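Local coordinates for ATP-dependent DNA helicase PIF1 (PDB 7OTJ), which couples ATP hydrolysis to 5'-3' unwinding of DNA and probably unwinds G-quadruplexes and forked RNA-DNA hybrids to maintain nuclear and mitochondrial genomes, at residues 96-101 / 121-126; 132-137 / 177-182. All blocks are in the same frame, centred on the assembly; numbering follows the deposited sequence.

Overall arrangement
Both interactions lie in the PIF1-like helicase region, a P-loop NTPase fold, on the same side of the chain's centre and about 13 Å apart between centres, away from the nucleotide pocket. Interaction 1 is core: helix 92-100 meets helix 114-128 through wholly apolar contacts of a buried tryptophan. Interaction 2 is only partly buried; the loop ahead of strand 138-143 meets the end of helix 174-179, mixing ring carbons with oxygens. Helix 114-128 joins the two. The carboxylate atom Glu178 OE2 accepts a probable hydrogen bond from Asn121 ND2 (2.7 Å) and forms a salt bridge with Lys125 NZ, while Ala124 CB packs against Phe134 O at 3.4 Å.

Interaction 1. Residues 96-101 / 121-126; sequences TRWRET and NEIAKN
Trp98 reaches from helix 92-100 to Ile123 and Ala124 of helix 114-128, joining two helices of the P-loop NTPase fold in the PIF1-like helicase region. The methyl Ile123 CG2 lies over one face of the indole, 4.2 Å from the centroid of the six-membered ring and 20° off its normal, a CH-pi contact displaced toward the rim. Ile123 suits this place because CG2, anti to the backbone N, is the branch that meets Trp98, while the end of the side chain leads away. The Ile123 side chain also touches Ile85 of helix 81-90. Ala124 CB approaches the ring obliquely, 3.8 Å from Trp98 CZ3. Its small side chain lets the helix backbone come close, and Ala124 CA is itself 4.0 Å from Trp98 CZ3.

The rest of the indole's surroundings is also apolar: Trp98 packs on Leu120 and Leu127 of helix 114-128 and on Ile88 of helix 81-90, and meets the Phe71 ring with the planes inclined at about 55°. The indole's one polar atom, NE1, gives its hydrogen to Ala72 O. Where helix 92-100 ends, Thr101 OG1 donates to Arg97 O at 2.7 Å, tilted 34° from the carbonyl plane.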
loop_
_atom_site.group_PDB
_atom_site.type_symbol
_atom_site.label_atom_id
_atom_site.label_comp_id
_atom_site.label_asym_id
_atom_site.label_seq_id
_atom_site.Cartn_x
_atom_site.Cartn_y
_atom_site.Cartn_z
ATOM N N THR A 96 -1.283 -24.273 4.500
ATOM C CA THR A 96 -0.174 -24.808 3.719
ATOM C C THR A 96 0.900 -23.749 3.505
ATOM O O THR A 96 2.098 -24.028 3.650
ATOM C CB THR A 96 -0.684 -25.344 2.376
ATOM O OG1 THR A 96 -1.584 -26.438 2.603
ATOM C CG2 THR A 96 0.469 -25.827 1.515
ATOM N N ARG A 97 0.481 -22.514 3.214
ATOM C CA ARG A 97 1.427 -21.433 2.966
ATOM C C ARG A 97 2.265 -21.136 4.202
ATOM O O ARG A 97 3.460 -20.839 4.095
ATOM C CB ARG A 97 0.671 -20.187 2.506
ATOM C CG ARG A 97 1.558 -19.020 2.131
ATOM C CD ARG A 97 0.727 -17.888 1.592
ATOM N NE ARG A 97 -0.421 -17.641 2.452
ATOM C CZ ARG A 97 -1.413 -16.815 2.156
ATOM N NH1 ARG A 97 -1.422 -16.124 1.027
ATOM N NH2 ARG A 97 -2.422 -16.683 3.012
ATOM N N TRP A 98 1.657 -21.223 5.388
ATOM C CA TRP A 98 2.411 -21.031 6.622
ATOM C C TRP A 98 3.496 -22.091 6.793
ATOM O O TRP A 98 4.540 -21.818 7.395
ATOM C CB TRP A 98 1.472 -21.047 7.828
ATOM C CG TRP A 98 0.968 -19.704 8.237
ATOM C CD1 TRP A 98 -0.314 -19.244 8.140
ATOM C CD2 TRP A 98 1.732 -18.644 8.820
ATOM N NE1 TRP A 98 -0.397 -17.959 8.627
ATOM C CE2 TRP A 98 0.846 -17.568 9.050
ATOM C CE3 TRP A 98 3.077 -18.497 9.168
ATOM C CZ2 TRP A 98 1.265 -16.365 9.613
ATOM C CZ3 TRP A 98 3.488 -17.303 9.723
ATOM C CH2 TRP A 98 2.588 -16.252 9.939
ATOM N N ARG A 99 3.278 -23.302 6.280
ATOM C CA ARG A 99 4.279 -24.348 6.454
ATOM C C ARG A 99 5.323 -24.349 5.348
ATOM O O ARG A 99 6.476 -24.718 5.597
ATOM C CB ARG A 99 3.612 -25.723 6.537
ATOM C CG ARG A 99 2.895 -25.972 7.853
ATOM C CD ARG A 99 2.296 -27.367 7.920
ATOM N NE ARG A 99 1.404 -27.631 6.797
ATOM C CZ ARG A 99 1.680 -28.461 5.799
ATOM N NH1 ARG A 99 2.816 -29.143 5.760
ATOM N NH2 ARG A 99 0.793 -28.613 4.818
ATOM N N GLU A 100 4.962 -23.908 4.144
ATOM C CA GLU A 100 5.907 -23.875 3.037
ATOM C C GLU A 100 6.736 -22.595 2.986
ATOM O O GLU A 100 7.660 -22.514 2.168
ATOM C CB GLU A 100 5.169 -24.049 1.702
ATOM C CG GLU A 100 4.359 -25.332 1.592
ATOM C CD GLU A 100 3.716 -25.495 0.225
ATOM O OE1 GLU A 100 3.767 -26.613 -0.333
ATOM O OE2 GLU A 100 3.160 -24.500 -0.291
ATOM N N THR A 101 6.444 -21.604 3.829
ATOM C CA THR A 101 7.167 -20.336 3.794
ATOM C C THR A 101 8.536 -20.483 4.450
ATOM O O THR A 101 8.648 -21.009 5.561
ATOM C CB THR A 101 6.363 -19.227 4.489
ATOM O OG1 THR A 101 5.215 -18.889 3.704
ATOM C CG2 THR A 101 7.212 -17.974 4.669
ATOM N N ASN A 121 4.135 -14.227 15.393
ATOM C CA ASN A 121 5.233 -15.030 15.921
ATOM C C ASN A 121 4.720 -16.325 16.543
ATOM O O ASN A 121 5.192 -17.418 16.208
ATOM C CB ASN A 121 6.026 -14.213 16.939
ATOM C CG ASN A 121 7.339 -14.872 17.314
ATOM O OD1 ASN A 121 7.837 -15.741 16.595
ATOM N ND2 ASN A 121 7.911 -14.458 18.439
ATOM N N GLU A 122 3.733 -16.217 17.441
ATOM C CA GLU A 122 3.176 -17.396 18.097
ATOM C C GLU A 122 2.516 -18.328 17.093
ATOM O O GLU A 122 2.597 -19.554 17.228
ATOM C CB GLU A 122 2.178 -16.978 19.178
ATOM C CG GLU A 122 2.796 -16.140 20.302
ATOM C CD GLU A 122 1.841 -15.886 21.464
ATOM O OE1 GLU A 122 2.175 -15.044 22.324
ATOM O OE2 GLU A 122 0.767 -16.526 21.526
ATOM N N ILE A 123 1.862 -17.768 16.074
ATOM C CA ILE A 123 1.174 -18.599 15.092
ATOM C C ILE A 123 2.186 -19.339 14.234
ATOM O O ILE A 123 2.014 -20.527 13.932
ATOM C CB ILE A 123 0.218 -17.742 14.237
ATOM C CG1 ILE A 123 -1.141 -17.629 14.923
ATOM C CG2 ILE A 123 0.045 -18.332 12.848
ATOM C CD1 ILE A 123 -1.602 -16.224 15.172
ATOM N N ALA A 124 3.264 -18.656 13.848
ATOM C CA ALA A 124 4.336 -19.304 13.103
ATOM C C ALA A 124 4.865 -20.523 13.849
ATOM O O ALA A 124 4.963 -21.617 13.281
ATOM C CB ALA A 124 5.462 -18.304 12.846
ATOM N N LYS A 125 5.211 -20.352 15.126
ATOM C CA LYS A 125 5.728 -21.467 15.912
ATOM C C LYS A 125 4.720 -22.607 15.986
ATOM O O LYS A 125 5.069 -23.772 15.771
ATOM C CB LYS A 125 6.120 -20.987 17.309
ATOM C CG LYS A 125 7.234 -19.945 17.306
ATOM C CD LYS A 125 7.504 -19.396 18.697
ATOM C CE LYS A 125 8.582 -18.329 18.658
ATOM N NZ LYS A 125 8.911 -17.824 20.015
ATOM N N ASN A 126 3.458 -22.286 16.279
ATOM C CA ASN A 126 2.461 -23.330 16.499
ATOM C C ASN A 126 2.209 -24.138 15.233
ATOM O O ASN A 126 2.316 -25.370 15.240
ATOM C CB ASN A 126 1.157 -22.713 17.000
ATOM C CG ASN A 126 0.170 -23.756 17.471
ATOM O OD1 ASN A 126 0.115 -24.076 18.659
ATOM N ND2 ASN A 126 -0.609 -24.303 16.544
#

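Interaction 2. Residues 132-137 / 177-182; sequences RPFGGI and KETIQR
The loop between helix 114-128 and strand 138-143 of this P-loop NTPase fold packs here against the C-terminal end of helix 174-179, the helix that leads into edge strand 182-186. Pro133 and Phe134 supply the loop side; Glu178 and Thr179 supply the other. Pro133 lays its ring against the helix end, with CG 3.4 Å from the backbone oxygen Glu178 O and CB 3.5 Å from Thr179 OG1. Glu178 CG is 4.3 Å from Pro133 CB, and its carboxylate turns to Asn121 and Lys125 of helix 114-128. Thr179 OG1 also lies at the edge of the Phe134 ring, in its plane and 3.5 Å from CD1; the oxygen lies beside the ring's C-H rim. The methyl Thr179 CG2 is 3.9 Å from Phe134 CD1.

Threonine suits this position because it offers both a methyl and a hydroxyl. Its chi1 of -52° sets OG1 beside the backbone N, and OG1 hydrogen-bonds to Ala175 O within its own helix. Phe134 is buried, touching Leu117 and Leu120 of helix 114-128 and Leu139 of strand 138-143. The loop folds back on itself through Gly135 N to Arg132 O and Gly136 N to Pro133 O. Gly135 has positive phi, as does Phe134 before it; at Gly136 a CB would meet the carbonyl O of Gly135. Phe134 N donates a hydrogen bond to Asn121 OD1.

No hydrogen bond crosses between the two segments. Their contact is van der Waals packing of apolar carbons against oxygens, of which Thr179 OG1 has its hydrogen-bond partner within the helix.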
loop_
_atom_site.group_PDB
_atom_site.type_symbol
_atom_site.label_atom_id
_atom_site.label_comp_id
_atom_site.label_asym_id
_atom_site.label_seq_id
_atom_site.Cartn_x
_atom_site.Cartn_y
_atom_site.Cartn_z
ATOM N N ARG A 132 11.797 -22.134 17.044
ATOM C CA ARG A 132 12.686 -21.053 16.656
ATOM C C ARG A 132 11.899 -19.751 16.532
ATOM O O ARG A 132 10.669 -19.767 16.410
ATOM C CB ARG A 132 13.372 -21.365 15.327
ATOM C CG ARG A 132 14.346 -22.527 15.359
ATOM C CD ARG A 132 15.637 -22.170 16.069
ATOM N NE ARG A 132 16.728 -23.039 15.645
ATOM C CZ ARG A 132 16.985 -24.231 16.165
ATOM N NH1 ARG A 132 16.254 -24.727 17.150
ATOM N NH2 ARG A 132 18.001 -24.943 15.685
ATOM N N PRO A 133 12.590 -18.611 16.574
ATOM C CA PRO A 133 11.928 -17.339 16.271
ATOM C C PRO A 133 11.174 -17.416 14.953
ATOM O O PRO A 133 11.692 -17.902 13.946
ATOM C CB PRO A 133 13.093 -16.352 16.202
ATOM C CG PRO A 133 14.100 -16.922 17.140
ATOM C CD PRO A 133 13.971 -18.413 17.048
ATOM N N PHE A 134 9.915 -16.977 14.986
ATOM C CA PHE A 134 9.016 -17.045 13.839
ATOM C C PHE A 134 8.946 -18.456 13.263
ATOM O O PHE A 134 8.756 -18.641 12.057
ATOM C CB PHE A 134 9.409 -16.023 12.769
ATOM C CG PHE A 134 8.551 -14.792 12.792
ATOM C CD1 PHE A 134 8.860 -13.732 13.627
ATOM C CD2 PHE A 134 7.409 -14.717 12.015
ATOM C CE1 PHE A 134 8.054 -12.609 13.668
ATOM C CE2 PHE A 134 6.601 -13.600 12.049
ATOM C CZ PHE A 134 6.923 -12.540 12.880
ATOM N N GLY A 135 9.070 -19.462 14.130
ATOM C CA GLY A 135 8.969 -20.842 13.687
ATOM C C GLY A 135 9.961 -21.207 12.607
ATOM O O GLY A 135 9.636 -21.999 11.716
ATOM N N GLY A 136 11.151 -20.610 12.637
ATOM C CA GLY A 136 12.204 -20.889 11.683
ATOM C C GLY A 136 12.173 -20.038 10.431
ATOM O O GLY A 136 13.138 -20.071 9.655
ATOM N N ILE A 137 11.106 -19.266 10.216
ATOM C CA ILE A 137 11.009 -18.414 9.035
ATOM C C ILE A 137 12.020 -17.283 9.145
ATOM O O ILE A 137 12.165 -16.662 10.204
ATOM C CB ILE A 137 9.580 -17.874 8.875
ATOM C CG1 ILE A 137 8.597 -19.033 8.675
ATOM C CG2 ILE A 137 9.522 -16.874 7.732
ATOM C CD1 ILE A 137 7.135 -18.631 8.740
ATOM N N LYS A 177 12.337 -8.492 19.032
ATOM C CA LYS A 177 13.612 -8.539 19.737
ATOM C C LYS A 177 14.271 -9.910 19.649
ATOM O O LYS A 177 15.503 -10.002 19.652
ATOM C CB LYS A 177 13.413 -8.126 21.194
ATOM C CG LYS A 177 12.790 -6.755 21.339
ATOM C CD LYS A 177 12.646 -6.343 22.793
ATOM C CE LYS A 177 11.974 -4.979 22.912
ATOM N NZ LYS A 177 11.762 -4.580 24.328
ATOM N N GLU A 178 13.485 -10.980 19.575
ATOM C CA GLU A 178 14.065 -12.311 19.494
ATOM C C GLU A 178 14.331 -12.760 18.060
ATOM O O GLU A 178 15.103 -13.704 17.861
ATOM C CB GLU A 178 13.163 -13.330 20.205
ATOM C CG GLU A 178 11.966 -13.762 19.402
ATOM C CD GLU A 178 11.214 -14.896 20.054
ATOM O OE1 GLU A 178 11.613 -15.325 21.159
ATOM O OE2 GLU A 178 10.223 -15.365 19.458
ATOM N N THR A 179 13.761 -12.089 17.058
ATOM C CA THR A 179 13.929 -12.507 15.668
ATOM C C THR A 179 14.935 -11.651 14.908
ATOM O O THR A 179 15.820 -12.196 14.237
ATOM C CB THR A 179 12.591 -12.487 14.924
ATOM O OG1 THR A 179 11.611 -13.222 15.663
ATOM C CG2 THR A 179 12.761 -13.129 13.562
ATOM N N ILE A 180 14.793 -10.324 14.963
ATOM C CA ILE A 180 15.684 -9.428 14.227
ATOM C C ILE A 180 17.092 -9.566 14.785
ATOM O O ILE A 180 17.332 -9.338 15.976
ATOM C CB ILE A 180 15.185 -7.978 14.310
ATOM C CG1 ILE A 180 13.819 -7.845 13.642
ATOM C CG2 ILE A 180 16.188 -7.012 13.686
ATOM C CD1 ILE A 180 13.816 -8.251 12.188
ATOM N N GLN A 181 18.025 -9.980 13.936
ATOM C CA GLN A 181 19.399 -10.192 14.367
ATOM C C GLN A 181 20.333 -9.056 13.980
ATOM O O GLN A 181 21.417 -8.937 14.563
ATOM C CB GLN A 181 19.936 -11.504 13.790
ATOM C CG GLN A 181 19.023 -12.689 14.034
ATOM C CD GLN A 181 19.580 -13.963 13.442
ATOM O OE1 GLN A 181 19.222 -14.354 12.328
ATOM N NE2 GLN A 181 20.473 -14.614 14.183
ATOM N N ARG A 182 19.948 -8.229 13.015
ATOM C CA ARG A 182 20.838 -7.210 12.491
ATOM C C ARG A 182 19.985 -6.087 11.926
ATOM O O ARG A 182 18.885 -6.320 11.420
ATOM C CB ARG A 182 21.770 -7.781 11.412
ATOM C CG ARG A 182 23.068 -7.009 11.231
ATOM C CD ARG A 182 23.668 -7.217 9.840
ATOM N NE ARG A 182 25.065 -6.802 9.764
ATOM C CZ ARG A 182 25.485 -5.543 9.790
ATOM N NH1 ARG A 182 24.639 -4.533 9.918
ATOM N NH2 ARG A 182 26.787 -5.292 9.692
#